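Long-range contacts in Card1 endonuclease domain-containing protein (Vibrio cholerae, PDB 1XMX), which is of unknown function but carries a Card1-like endonuclease domain of the PDDEXK clan and probably binds nucleic acid: residues 151-156 / 279-284; 275-280 / 294-299; 142-147 / 302-307. One frame throughout, in Å; residues are numbered along the deposited sequence.

Contact 1 (151-156 / 279-284); sequences FGARGE and VQVYRQ
Arg154 with Tyr282 and Glu156 with Gln280 form the hydrogen-bonded pairs of a short antiparallel beta ladder, in which strand 154-156 adds to the hairpin strand 279-285. Arg154 N gives to Tyr282 O and Tyr282 N returns to Arg154 O, both at 2.8 Å. Between the two pairs sits Gly155, opposite Val281 in a non-hydrogen-bonded pair, with its CA close to Gln280 O.

The side chains of Arg154, Glu156, Gln280 and Tyr282 share one face. Glu156 can be followed outward along it. Its CB packs against Gln280 CB, 4.2 Å away. A chi1 of -68° sets CG anti to the carbonyl carbon, 3.7 Å from Tyr282 CE1, and the extended chain then carries the carboxylate on past the ring. CD meets the same CE1 atom, with the carboxylate inclined at 49° to the ring. OE1 lies 3.3 Å from Tyr282 OH, while OE2 takes a salt bridge from Arg154 NH1 at 2.9 Å, on its anti side. That bridge would help hold the guanidinium flat on Tyr282, with planes only 8° apart, offset toward the CG-CD1 side of the ring.

Away from the stack, Ala153 CB touches Val281 CG1 and Arg283 CG, and Leu332 of helix 321-333 touches Ala153, Val281 and Arg283. Where helix 144-150 ends in a Schellman motif, Gly152 is linked by a water to Gln284, just past the Arg154-Tyr282 pair: the water gives to Gly152 O and accepts from Gln284 N at 2.8 Å.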
ATOM      1  N   PHE A 151       9.392  -6.303  -0.328  1.00 23.44           N
ATOM      2  CA  PHE A 151       8.947  -7.123  -1.453  1.00 23.93           C
ATOM      3  C   PHE A 151       9.715  -6.962  -2.768  1.00 24.33           C
ATOM      4  O   PHE A 151       9.254  -7.389  -3.829  1.00 26.57           O
ATOM      5  CB  PHE A 151       7.445  -6.987  -1.657  1.00 21.66           C
ATOM      6  CG  PHE A 151       6.645  -7.709  -0.602  1.00 22.55           C
ATOM      7  CD1 PHE A 151       6.377  -9.060  -0.723  1.00 21.49           C
ATOM      8  CD2 PHE A 151       6.158  -7.041   0.503  1.00 22.33           C
ATOM      9  CE1 PHE A 151       5.667  -9.720   0.235  1.00 21.92           C
ATOM     10  CE2 PHE A 151       5.436  -7.705   1.450  1.00 20.39           C
ATOM     11  CZ  PHE A 151       5.184  -9.043   1.319  1.00 20.57           C
ATOM     12  N   GLY A 152      10.884  -6.345  -2.688  1.00 24.90           N
ATOM     13  CA  GLY A 152      11.827  -6.366  -3.807  1.00 24.24           C
ATOM     14  C   GLY A 152      11.683  -5.260  -4.823  1.00 26.78           C
ATOM     15  O   GLY A 152      12.210  -5.373  -5.946  1.00 27.73           O
ATOM     16  N   ALA A 153      11.023  -4.187  -4.405  1.00 25.25           N
ATOM     17  CA  ALA A 153      10.651  -3.078  -5.251  1.00 29.10           C
ATOM     18  C   ALA A 153      11.193  -1.836  -4.565  1.00 30.56           C
ATOM     19  O   ALA A 153      11.705  -1.902  -3.444  1.00 33.12           O
ATOM     20  CB  ALA A 153       9.125  -2.994  -5.382  1.00 25.46           C
ATOM     21  N   ARG A 154      11.149  -0.715  -5.239  1.00 31.86           N
ATOM     22  CA  ARG A 154      11.546   0.517  -4.581  1.00 32.96           C
ATOM     23  C   ARG A 154      10.643   1.629  -5.081  1.00 32.86           C
ATOM     24  O   ARG A 154      10.362   1.706  -6.285  1.00 32.54           O
ATOM     25  CB  ARG A 154      12.987   0.831  -4.913  1.00 33.91           C
ATOM     26  CG  ARG A 154      13.231   2.286  -5.118  1.00 36.94           C
ATOM     27  CD  ARG A 154      14.627   2.473  -5.582  1.00 38.93           C
ATOM     28  NE  ARG A 154      14.773   2.297  -7.016  1.00 39.67           N
ATOM     29  CZ  ARG A 154      14.762   3.323  -7.853  1.00 41.26           C
ATOM     30  NH1 ARG A 154      14.598   4.552  -7.365  1.00 41.03           N
ATOM     31  NH2 ARG A 154      14.904   3.125  -9.163  1.00 41.87           N
ATOM     32  N   GLY A 155      10.181   2.478  -4.171  1.00 32.95           N
ATOM     33  CA  GLY A 155       9.261   3.555  -4.557  1.00 31.48           C
ATOM     34  C   GLY A 155       9.978   4.880  -4.552  1.00 32.01           C
ATOM     35  O   GLY A 155      10.913   5.064  -3.785  1.00 32.30           O
ATOM     36  N   GLU A 156       9.553   5.792  -5.428  1.00 31.84           N
ATOM     37  CA  GLU A 156       9.957   7.184  -5.364  1.00 32.85           C
ATOM     38  C   GLU A 156       8.719   8.008  -4.984  1.00 31.08           C
ATOM     39  O   GLU A 156       7.650   7.813  -5.568  1.00 29.69           O
ATOM     40  CB  GLU A 156      10.562   7.623  -6.713  1.00 33.59           C
ATOM     41  CG  GLU A 156      11.913   6.968  -7.039  1.00 36.18           C
ATOM     42  CD  GLU A 156      12.471   7.361  -8.412  1.00 37.82           C
ATOM     43  OE1 GLU A 156      11.807   8.122  -9.161  1.00 40.22           O
ATOM     44  OE2 GLU A 156      13.594   6.906  -8.761  1.00 40.66           O
ATOM     45  N   VAL A 279       2.817   7.145  -6.077  1.00 22.60           N
ATOM     46  CA  VAL A 279       4.084   6.519  -5.806  1.00 22.34           C
ATOM     47  C   VAL A 279       4.603   5.886  -7.106  1.00 23.09           C
ATOM     48  O   VAL A 279       3.877   5.123  -7.755  1.00 21.21           O
ATOM     49  CB  VAL A 279       3.905   5.438  -4.722  1.00 21.69           C
ATOM     50  CG1 VAL A 279       5.263   4.920  -4.292  1.00 21.00           C
ATOM     51  CG2 VAL A 279       3.147   6.018  -3.515  1.00 21.44           C
ATOM     52  N   GLN A 280       5.820   6.251  -7.519  1.00 23.99           N
ATOM     53  CA  GLN A 280       6.522   5.522  -8.596  1.00 24.74           C
ATOM     54  C   GLN A 280       7.239   4.279  -8.035  1.00 24.33           C
ATOM     55  O   GLN A 280       7.986   4.396  -7.104  1.00 23.49           O
ATOM     56  CB  GLN A 280       7.530   6.430  -9.296  1.00 27.34           C
ATOM     57  CG  GLN A 280       6.962   7.799  -9.669  1.00 27.88           C
ATOM     58  CD  GLN A 280       5.820   7.668 -10.670  1.00 30.10           C
ATOM     59  OE1 GLN A 280       4.702   8.176 -10.467  1.00 30.84           O
ATOM     60  NE2 GLN A 280       6.085   6.962 -11.746  1.00 31.23           N
ATOM     61  N   VAL A 281       7.026   3.103  -8.638  1.00 24.68           N
ATOM     62  CA  VAL A 281       7.518   1.832  -8.097  1.00 24.32           C
ATOM     63  C   VAL A 281       8.375   1.183  -9.181  1.00 26.36           C
ATOM     64  O   VAL A 281       7.930   1.039 -10.335  1.00 27.18           O
ATOM     65  CB  VAL A 281       6.371   0.823  -7.786  1.00 23.09           C
ATOM     66  CG1 VAL A 281       6.922  -0.485  -7.118  1.00 21.29           C
ATOM     67  CG2 VAL A 281       5.274   1.452  -6.983  1.00 24.14           C
ATOM     68  N   TYR A 282       9.595   0.822  -8.803  1.00 24.57           N
ATOM     69  CA  TYR A 282      10.571   0.204  -9.678  1.00 27.50           C
ATOM     70  C   TYR A 282      10.952  -1.204  -9.181  1.00 28.60           C
ATOM     71  O   TYR A 282      11.118  -1.404  -7.969  1.00 26.45           O
ATOM     72  CB  TYR A 282      11.828   1.100  -9.751  1.00 27.87           C
ATOM     73  CG  TYR A 282      11.559   2.498 -10.279  1.00 28.62           C
ATOM     74  CD1 TYR A 282      11.228   3.545  -9.418  1.00 29.12           C
ATOM     75  CD2 TYR A 282      11.636   2.767 -11.639  1.00 29.61           C
ATOM     76  CE1 TYR A 282      10.980   4.836  -9.904  1.00 29.33           C
ATOM     77  CE2 TYR A 282      11.375   4.053 -12.157  1.00 30.39           C
ATOM     78  CZ  TYR A 282      11.047   5.086 -11.276  1.00 29.31           C
ATOM     79  OH  TYR A 282      10.794   6.355 -11.779  1.00 29.50           O
ATOM     80  N   ARG A 283      11.065  -2.168 -10.113  1.00 30.29           N
ATOM     81  CA  ARG A 283      11.603  -3.497  -9.810  1.00 32.20           C
ATOM     82  C   ARG A 283      12.638  -3.875 -10.864  1.00 32.02           C
ATOM     83  O   ARG A 283      12.350  -3.801 -12.056  1.00 32.00           O
ATOM     84  CB  ARG A 283      10.492  -4.550  -9.746  1.00 33.22           C
ATOM     85  CG  ARG A 283       9.558  -4.374  -8.548  1.00 34.33           C
ATOM     86  CD  ARG A 283       8.323  -5.272  -8.584  1.00 35.33           C
ATOM     87  NE  ARG A 283       7.430  -4.932  -9.679  1.00 36.55           N
ATOM     88  CZ  ARG A 283       6.249  -5.496  -9.954  1.00 37.66           C
ATOM     89  NH1 ARG A 283       5.745  -6.474  -9.221  1.00 38.61           N
ATOM     90  NH2 ARG A 283       5.559  -5.074 -11.010  1.00 38.19           N
ATOM     91  N   GLN A 284      13.848  -4.221 -10.440  1.00 30.10           N
ATOM     92  CA  GLN A 284      14.893  -4.625 -11.363  1.00 31.66           C
ATOM     93  C   GLN A 284      14.799  -6.114 -11.643  1.00 31.12           C
ATOM     94  O   GLN A 284      14.649  -6.910 -10.703  1.00 29.72           O
ATOM     95  CB  GLN A 284      16.290  -4.350 -10.793  1.00 34.70           C
ATOM     96  CG  GLN A 284      16.848  -2.969 -11.053  1.00 39.01           C
ATOM     97  CD  GLN A 284      16.885  -2.578 -12.535  1.00 41.59           C
ATOM     98  OE1 GLN A 284      16.169  -1.665 -12.938  1.00 43.76           O
ATOM     99  NE2 GLN A 284      17.743  -3.245 -13.349  1.00 41.95           N
TER
HETATM  100  O   HOH W   1      13.868  -4.697  -7.709  1.00 24.51           O

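Contact 2 (275-280 / 294-299); sequences RSLNVQ and LDVATV
Val279 and Asn278 both face Leu294, a G1 beta bulge at the corner where the chain passes from strand 272-276 into strand 279-285. Asn278 occupies the first bulge position with positive phi (56°). Its N gives a nearly straight bond to Asp295 O at 2.7 Å, reaching that oxygen from above the carbonyl plane, while Val279 and Leu294 exchange a pair of backbone bonds. Beyond the corner, Ser276 and Ala297 form a hydrogen-bonded pair, flanked by Arg275 with Thr298 and Leu277 with Val296 as non-hydrogen-bonded pairs.

The close-packed side is the one carrying Val279, Leu294 and Ala297. Val279 CB meets Leu294 CB at 4.1 Å, and its CG2, which stands beside the backbone N, reaches Ala297 CB at 4.0 Å. Around this apolar patch Phe157 touches Val279, Ile144 touches Ala297, and Ile306 meets Leu294.

The side chains outside the corner meet more loosely and are more polar. Leu277 CD1 rests 3.5 Å from Asp295 O and barely reaches Val296 CG2, at 4.4 Å. Asn278 and Asp295 meet through their side chains with planes 75° apart. Asp295 OD2 accepts from Cys309 N, and OD1 lies near the carboxylates of Glu255 and Glu293. Asp295 followed by the Glu308-Cys309-lysine sequence matches the D...ExK signature of the PDDEXK clan, so this cluster is consistent with a nuclease metal site. At the other end, Arg275 CB packs on Thr298 CG2 at 3.9 Å, and Arg275 NE hydrogen-bonds Gln266 OE1.

Helix 243-266 packs against Arg275, Val296 and Thr298; helix 144-150 presses on Ser276, Ala297 and Val299; and strand 303-310 borders strand 288-300 on its far edge.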
ATOM      1  N   ARG A 275       0.499   7.100   4.005  1.00 21.97           N
ATOM      2  CA  ARG A 275      -0.287   7.362   2.795  1.00 23.97           C
ATOM      3  C   ARG A 275       0.549   8.142   1.857  1.00 23.31           C
ATOM      4  O   ARG A 275       1.374   8.941   2.300  1.00 23.70           O
ATOM      5  CB  ARG A 275      -1.555   8.174   3.065  1.00 24.71           C
ATOM      6  CG  ARG A 275      -1.255   9.417   3.830  1.00 26.37           C
ATOM      7  CD  ARG A 275      -2.487  10.368   4.024  1.00 28.68           C
ATOM      8  NE  ARG A 275      -2.028  11.359   4.988  1.00 31.60           N
ATOM      9  CZ  ARG A 275      -1.412  12.487   4.655  1.00 33.73           C
ATOM     10  NH1 ARG A 275      -1.304  12.827   3.381  1.00 35.82           N
ATOM     11  NH2 ARG A 275      -0.961  13.304   5.598  1.00 33.93           N
ATOM     12  N   SER A 276       0.286   7.972   0.558  1.00 22.09           N
ATOM     13  CA  SER A 276       1.058   8.662  -0.452  1.00 22.52           C
ATOM     14  C   SER A 276       0.272   8.822  -1.732  1.00 22.21           C
ATOM     15  O   SER A 276      -0.630   8.050  -1.982  1.00 23.79           O
ATOM     16  CB  SER A 276       2.331   7.882  -0.729  1.00 24.43           C
ATOM     17  OG  SER A 276       3.369   8.811  -0.973  1.00 29.46           O
ATOM     18  N   LEU A 277       0.664   9.795  -2.552  1.00 21.03           N
ATOM     19  CA  LEU A 277       0.041  10.134  -3.819  1.00 19.30           C
ATOM     20  C   LEU A 277       0.996   9.832  -4.948  1.00 19.10           C
ATOM     21  O   LEU A 277       2.118  10.283  -4.946  1.00 21.00           O
ATOM     22  CB  LEU A 277      -0.342  11.644  -3.838  1.00 18.52           C
ATOM     23  CG  LEU A 277      -1.128  12.219  -5.026  1.00 18.31           C
ATOM     24  CD1 LEU A 277      -2.446  11.402  -5.324  1.00 18.11           C
ATOM     25  CD2 LEU A 277      -1.472  13.720  -4.821  1.00 19.19           C
ATOM     26  N   ASN A 278       0.558   9.025  -5.894  1.00 21.38           N
ATOM     27  CA  ASN A 278       1.310   8.742  -7.114  1.00 23.51           C
ATOM     28  C   ASN A 278       2.724   8.208  -6.870  1.00 24.63           C
ATOM     29  O   ASN A 278       3.702   8.750  -7.398  1.00 24.32           O
ATOM     30  CB  ASN A 278       1.333   9.963  -8.046  1.00 24.87           C
ATOM     31  CG  ASN A 278       0.008  10.148  -8.783  1.00 27.79           C
ATOM     32  OD1 ASN A 278      -0.500   9.200  -9.392  1.00 29.19           O
ATOM     33  ND2 ASN A 278      -0.555  11.363  -8.739  1.00 26.23           N
ATOM     34  N   VAL A 279       2.817   7.145  -6.077  1.00 22.60           N
ATOM     35  CA  VAL A 279       4.084   6.519  -5.806  1.00 22.34           C
ATOM     36  C   VAL A 279       4.603   5.886  -7.106  1.00 23.09           C
ATOM     37  O   VAL A 279       3.877   5.123  -7.755  1.00 21.21           O
ATOM     38  CB  VAL A 279       3.905   5.438  -4.722  1.00 21.69           C
ATOM     39  CG1 VAL A 279       5.263   4.920  -4.292  1.00 21.00           C
ATOM     40  CG2 VAL A 279       3.147   6.018  -3.515  1.00 21.44           C
ATOM     41  N   GLN A 280       5.820   6.251  -7.519  1.00 23.99           N
ATOM     42  CA  GLN A 280       6.522   5.522  -8.596  1.00 24.74           C
ATOM     43  C   GLN A 280       7.239   4.279  -8.035  1.00 24.33           C
ATOM     44  O   GLN A 280       7.986   4.396  -7.104  1.00 23.49           O
ATOM     45  CB  GLN A 280       7.530   6.430  -9.296  1.00 27.34           C
ATOM     46  CG  GLN A 280       6.962   7.799  -9.669  1.00 27.88           C
ATOM     47  CD  GLN A 280       5.820   7.668 -10.670  1.00 30.10           C
ATOM     48  OE1 GLN A 280       4.702   8.176 -10.467  1.00 30.84           O
ATOM     49  NE2 GLN A 280       6.085   6.962 -11.746  1.00 31.23           N
ATOM     50  N   LEU A 294       1.453   3.840  -8.185  1.00 22.05           N
ATOM     51  CA  LEU A 294       0.335   3.635  -7.257  1.00 19.21           C
ATOM     52  C   LEU A 294      -0.375   4.978  -7.038  1.00 20.21           C
ATOM     53  O   LEU A 294       0.207   5.920  -6.493  1.00 21.08           O
ATOM     54  CB  LEU A 294       0.816   3.018  -5.915  1.00 17.98           C
ATOM     55  CG  LEU A 294       1.777   1.861  -5.941  1.00 17.56           C
ATOM     56  CD1 LEU A 294       2.154   1.399  -4.560  1.00 17.64           C
ATOM     57  CD2 LEU A 294       1.214   0.681  -6.675  1.00 18.20           C
ATOM     58  N   ASP A 295      -1.610   5.093  -7.536  1.00 19.96           N
ATOM     59  CA  ASP A 295      -2.317   6.367  -7.489  1.00 20.38           C
ATOM     60  C   ASP A 295      -2.412   6.891  -6.043  1.00 20.77           C
ATOM     61  O   ASP A 295      -1.948   7.991  -5.746  1.00 21.15           O
ATOM     62  CB  ASP A 295      -3.674   6.287  -8.215  1.00 21.28           C
ATOM     63  CG  ASP A 295      -3.525   5.988  -9.710  1.00 23.00           C
ATOM     64  OD1 ASP A 295      -2.436   6.234 -10.280  1.00 22.45           O
ATOM     65  OD2 ASP A 295      -4.476   5.469 -10.337  1.00 24.20           O
ATOM     66  N   VAL A 296      -2.999   6.094  -5.150  1.00 18.94           N
ATOM     67  CA  VAL A 296      -2.954   6.379  -3.716  1.00 19.49           C
ATOM     68  C   VAL A 296      -2.574   5.076  -3.063  1.00 19.59           C
ATOM     69  O   VAL A 296      -3.185   4.027  -3.317  1.00 22.07           O
ATOM     70  CB  VAL A 296      -4.316   6.874  -3.141  1.00 19.44           C
ATOM     71  CG1 VAL A 296      -4.192   7.264  -1.596  1.00 19.76           C
ATOM     72  CG2 VAL A 296      -4.848   8.026  -3.961  1.00 15.69           C
ATOM     73  N   ALA A 297      -1.511   5.124  -2.288  1.00 18.73           N
ATOM     74  CA  ALA A 297      -1.053   3.968  -1.531  1.00 19.14           C
ATOM     75  C   ALA A 297      -1.168   4.294  -0.047  1.00 19.02           C
ATOM     76  O   ALA A 297      -0.814   5.401   0.367  1.00 17.92           O
ATOM     77  CB  ALA A 297       0.394   3.660  -1.864  1.00 18.07           C
ATOM     78  N   THR A 298      -1.649   3.325   0.744  1.00 19.66           N
ATOM     79  CA  THR A 298      -1.629   3.410   2.216  1.00 22.44           C
ATOM     80  C   THR A 298      -1.103   2.121   2.852  1.00 20.84           C
ATOM     81  O   THR A 298      -1.027   1.067   2.206  1.00 21.07           O
ATOM     82  CB  THR A 298      -3.016   3.678   2.821  1.00 22.34           C
ATOM     83  OG1 THR A 298      -3.895   2.612   2.466  1.00 25.53           O
ATOM     84  CG2 THR A 298      -3.611   4.937   2.286  1.00 21.19           C
ATOM     85  N   VAL A 299      -0.693   2.214   4.111  1.00 19.61           N
ATOM     86  CA  VAL A 299      -0.585   1.015   4.946  1.00 16.12           C
ATOM     87  C   VAL A 299      -1.611   1.224   6.073  1.00 18.13           C
ATOM     88  O   VAL A 299      -1.656   2.310   6.704  1.00 17.01           O
ATOM     89  CB  VAL A 299       0.871   0.789   5.521  1.00 15.77           C
ATOM     90  CG1 VAL A 299       0.935  -0.511   6.367  1.00 13.15           C
ATOM     91  CG2 VAL A 299       1.895   0.701   4.401  1.00 13.73           C
TER

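Contact 3 (142-147 / 302-307); sequences ITIADY and NKLHII
Ile142 and Ile144 pass Asn302 and Leu304 with CA atoms 6.5 and 7.1 Å apart respectively, where the start of helix 144-150 lies across the beginning of strand 303-310. Tyr147 does most of the touching. Its ring takes a CH-pi contact from Leu304 CB over one face, 4.2 Å from the centroid and 13° off the normal, and has Asn302 O at its edge in the ring plane. The phenol OH donates a hydrogen bond to Asn302 O at 2.7 Å and accepts from a water, which in turn receives Leu304 N at 3.0 Å.

Asn302 has positive phi in the turn between strands 288-300 and 303-310. Its OD1 touches Ile142 CG2 at 3.5 Å, and a second water donates to OD1 while accepting from Ile142 N. With ND2 held by Asp123 and Gln139 O, the amide is gripped at both ends. Leu304 turns CG anti to the backbone N (chi1 -176°), and its CD1 makes a looser touch with Ile144 CG2, at 4.5 Å.

The helix start is framed by a capping box: Asp146 N gives to Thr143 OG1 at 3.1 Å, and Thr143 N returns weakly to Asp146 OD2, which also pairs with Arg53. In this buried contact the tyrosine hydroxyl both donates and accepts, which would fix its rotation, and the two waters serve backbone N-H groups that the opposite segment does not bind directly.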
ATOM      1  N   ILE A 142       5.340   0.397  10.343  1.00 21.50           N
ATOM      2  CA  ILE A 142       5.936   0.196   9.011  1.00 19.13           C
ATOM      3  C   ILE A 142       5.343   1.151   7.965  1.00 21.58           C
ATOM      4  O   ILE A 142       4.142   1.490   7.993  1.00 20.96           O
ATOM      5  CB  ILE A 142       5.842  -1.310   8.591  1.00 19.39           C
ATOM      6  CG1 ILE A 142       6.931  -1.684   7.575  1.00 18.16           C
ATOM      7  CG2 ILE A 142       4.424  -1.718   8.125  1.00 16.47           C
ATOM      8  CD1 ILE A 142       6.587  -2.933   6.865  1.00 20.37           C
ATOM      9  N   THR A 143       6.203   1.645   7.062  1.00 21.77           N
ATOM     10  CA  THR A 143       5.767   2.564   6.026  1.00 20.55           C
ATOM     11  C   THR A 143       5.598   1.860   4.701  1.00 20.06           C
ATOM     12  O   THR A 143       6.018   0.732   4.539  1.00 21.36           O
ATOM     13  CB  THR A 143       6.813   3.632   5.811  1.00 19.22           C
ATOM     14  OG1 THR A 143       8.021   2.980   5.385  1.00 19.90           O
ATOM     15  CG2 THR A 143       7.025   4.400   7.088  1.00 18.90           C
ATOM     16  N   ILE A 144       4.979   2.545   3.739  1.00 20.22           N
ATOM     17  CA  ILE A 144       4.920   2.099   2.308  1.00 19.37           C
ATOM     18  C   ILE A 144       6.309   1.814   1.741  1.00 19.14           C
ATOM     19  O   ILE A 144       6.518   0.823   1.034  1.00 18.14           O
ATOM     20  CB  ILE A 144       4.246   3.182   1.405  1.00 18.17           C
ATOM     21  CG1 ILE A 144       2.813   3.430   1.857  1.00 18.37           C
ATOM     22  CG2 ILE A 144       4.324   2.773  -0.125  1.00 20.47           C
ATOM     23  CD1 ILE A 144       2.228   4.792   1.514  1.00 16.29           C
ATOM     24  N   ALA A 145       7.259   2.686   2.054  1.00 21.09           N
ATOM     25  CA  ALA A 145       8.618   2.580   1.536  1.00 22.27           C
ATOM     26  C   ALA A 145       9.234   1.299   1.986  1.00 23.65           C
ATOM     27  O   ALA A 145       9.886   0.596   1.192  1.00 25.01           O
ATOM     28  CB  ALA A 145       9.422   3.731   2.004  1.00 22.49           C
ATOM     29  N   ASP A 146       9.011   0.975   3.267  1.00 25.15           N
ATOM     30  CA  ASP A 146       9.534  -0.245   3.901  1.00 22.89           C
ATOM     31  C   ASP A 146       8.896  -1.443   3.308  1.00 23.18           C
ATOM     32  O   ASP A 146       9.572  -2.477   3.082  1.00 24.28           O
ATOM     33  CB  ASP A 146       9.153  -0.258   5.347  1.00 24.54           C
ATOM     34  CG  ASP A 146      10.036   0.601   6.154  1.00 26.75           C
ATOM     35  OD1 ASP A 146      11.158   0.916   5.635  1.00 28.89           O
ATOM     36  OD2 ASP A 146       9.606   0.953   7.287  1.00 28.28           O
ATOM     37  N   TYR A 147       7.589  -1.311   3.060  1.00 21.34           N
ATOM     38  CA  TYR A 147       6.825  -2.389   2.455  1.00 19.99           C
ATOM     39  C   TYR A 147       7.357  -2.726   1.087  1.00 20.44           C
ATOM     40  O   TYR A 147       7.537  -3.896   0.768  1.00 20.43           O
ATOM     41  CB  TYR A 147       5.359  -1.993   2.299  1.00 19.97           C
ATOM     42  CG  TYR A 147       4.467  -2.973   3.016  1.00 19.99           C
ATOM     43  CD1 TYR A 147       4.188  -4.212   2.466  1.00 19.86           C
ATOM     44  CD2 TYR A 147       3.926  -2.673   4.264  1.00 20.19           C
ATOM     45  CE1 TYR A 147       3.378  -5.119   3.129  1.00 19.32           C
ATOM     46  CE2 TYR A 147       3.106  -3.587   4.949  1.00 18.61           C
ATOM     47  CZ  TYR A 147       2.833  -4.792   4.355  1.00 18.46           C
ATOM     48  OH  TYR A 147       2.040  -5.699   4.991  1.00 19.17           O
ATOM     49  N   ASN A 302      -0.862  -2.450   9.386  1.00 14.54           N
ATOM     50  CA  ASN A 302       0.305  -3.140   8.873  1.00 14.25           C
ATOM     51  C   ASN A 302       0.074  -3.927   7.560  1.00 16.65           C
ATOM     52  O   ASN A 302       0.917  -4.750   7.211  1.00 12.87           O
ATOM     53  CB  ASN A 302       0.929  -4.057   9.937  1.00 13.60           C
ATOM     54  CG  ASN A 302       1.537  -3.287  11.083  1.00 12.99           C
ATOM     55  OD1 ASN A 302       2.291  -2.321  10.881  1.00 13.68           O
ATOM     56  ND2 ASN A 302       1.197  -3.690  12.313  1.00 12.71           N
ATOM     57  N   LYS A 303      -1.066  -3.687   6.870  1.00 16.96           N
ATOM     58  CA  LYS A 303      -1.366  -4.266   5.545  1.00 15.32           C
ATOM     59  C   LYS A 303      -1.332  -3.171   4.426  1.00 16.39           C
ATOM     60  O   LYS A 303      -1.971  -2.097   4.560  1.00 12.13           O
ATOM     61  CB  LYS A 303      -2.744  -4.876   5.569  1.00 15.08           C
ATOM     62  CG  LYS A 303      -2.981  -5.799   6.681  1.00 15.54           C
ATOM     63  CD  LYS A 303      -4.423  -6.277   6.740  1.00 15.34           C
ATOM     64  CE  LYS A 303      -4.598  -7.020   8.042  1.00 17.55           C
ATOM     65  NZ  LYS A 303      -5.934  -7.541   8.142  1.00 19.36           N
ATOM     66  N   LEU A 304      -0.624  -3.451   3.323  1.00 17.20           N
ATOM     67  CA  LEU A 304      -0.535  -2.474   2.186  1.00 16.52           C
ATOM     68  C   LEU A 304      -1.885  -2.383   1.515  1.00 16.39           C
ATOM     69  O   LEU A 304      -2.474  -3.416   1.186  1.00 17.22           O
ATOM     70  CB  LEU A 304       0.505  -2.916   1.158  1.00 14.88           C
ATOM     71  CG  LEU A 304       0.755  -1.938   0.001  1.00 16.64           C
ATOM     72  CD1 LEU A 304       1.521  -0.652   0.480  1.00 14.78           C
ATOM     73  CD2 LEU A 304       1.462  -2.633  -1.141  1.00 13.46           C
ATOM     74  N   HIS A 305      -2.407  -1.160   1.388  1.00 16.23           N
ATOM     75  CA  HIS A 305      -3.678  -0.894   0.680  1.00 17.11           C
ATOM     76  C   HIS A 305      -3.393   0.025  -0.507  1.00 19.12           C
ATOM     77  O   HIS A 305      -2.901   1.154  -0.324  1.00 18.33           O
ATOM     78  CB  HIS A 305      -4.658  -0.152   1.564  1.00 19.18           C
ATOM     79  CG  HIS A 305      -5.363  -1.031   2.543  1.00 20.21           C
ATOM     80  ND1 HIS A 305      -4.688  -1.773   3.495  1.00 22.20           N
ATOM     81  CD2 HIS A 305      -6.671  -1.328   2.688  1.00 20.98           C
ATOM     82  CE1 HIS A 305      -5.563  -2.466   4.204  1.00 22.44           C
ATOM     83  NE2 HIS A 305      -6.777  -2.205   3.745  1.00 22.16           N
ATOM     84  N   ILE A 306      -3.687  -0.475  -1.704  1.00 19.22           N
ATOM     85  CA  ILE A 306      -3.515   0.303  -2.938  1.00 21.08           C
ATOM     86  C   ILE A 306      -4.851   0.697  -3.586  1.00 19.64           C
ATOM     87  O   ILE A 306      -5.764  -0.130  -3.807  1.00 18.94           O
ATOM     88  CB  ILE A 306      -2.737  -0.498  -4.016  1.00 21.96           C
ATOM     89  CG1 ILE A 306      -1.387  -0.948  -3.501  1.00 21.47           C
ATOM     90  CG2 ILE A 306      -2.478   0.394  -5.317  1.00 23.13           C
ATOM     91  CD1 ILE A 306      -0.852  -2.079  -4.426  1.00 25.14           C
ATOM     92  N   ILE A 307      -4.918   1.949  -3.998  1.00 20.41           N
ATOM     93  CA  ILE A 307      -6.111   2.440  -4.660  1.00 20.84           C
ATOM     94  C   ILE A 307      -5.710   2.943  -6.050  1.00 22.82           C
ATOM     95  O   ILE A 307      -4.825   3.832  -6.172  1.00 20.69           O
ATOM     96  CB  ILE A 307      -6.751   3.576  -3.847  1.00 19.57           C
ATOM     97  CG1 ILE A 307      -7.046   3.099  -2.430  1.00 18.57           C
ATOM     98  CG2 ILE A 307      -8.067   4.074  -4.557  1.00 18.41           C
ATOM     99  CD1 ILE A 307      -7.423   4.229  -1.465  1.00 18.01           C
TER
HETATM  100  O   HOH W   2       4.681  -1.874  11.909  1.00 12.28           O
HETATM  101  O   HOH W   3       0.147  -6.322   3.140  1.00 18.08           O

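In the fold
All three contacts reach the same mixed sheet. Contacts 1 and 2, with centres about 12 Å apart, share Val279 and Gln280 and touch where Val281 CG2 meets Leu294 CG at 3.7 Å. Contacts 2 and 3 lie closer, about 9 Å between centres: Thr298 N reaches His305 O at 2.7 Å, and Ile144 CD1 packs 3.3 Å from Ala297 O. Helix 144-150 leads, through a short turn, from contact 3 to strand 154-156 of contact 1, and residues 142-156 thereby meet the mixed sheet at two places. The likely active-site side is the Asp295 corner of contact 2, where Asp295 CB lies 3.4 Å from Ile307 O of contact 3.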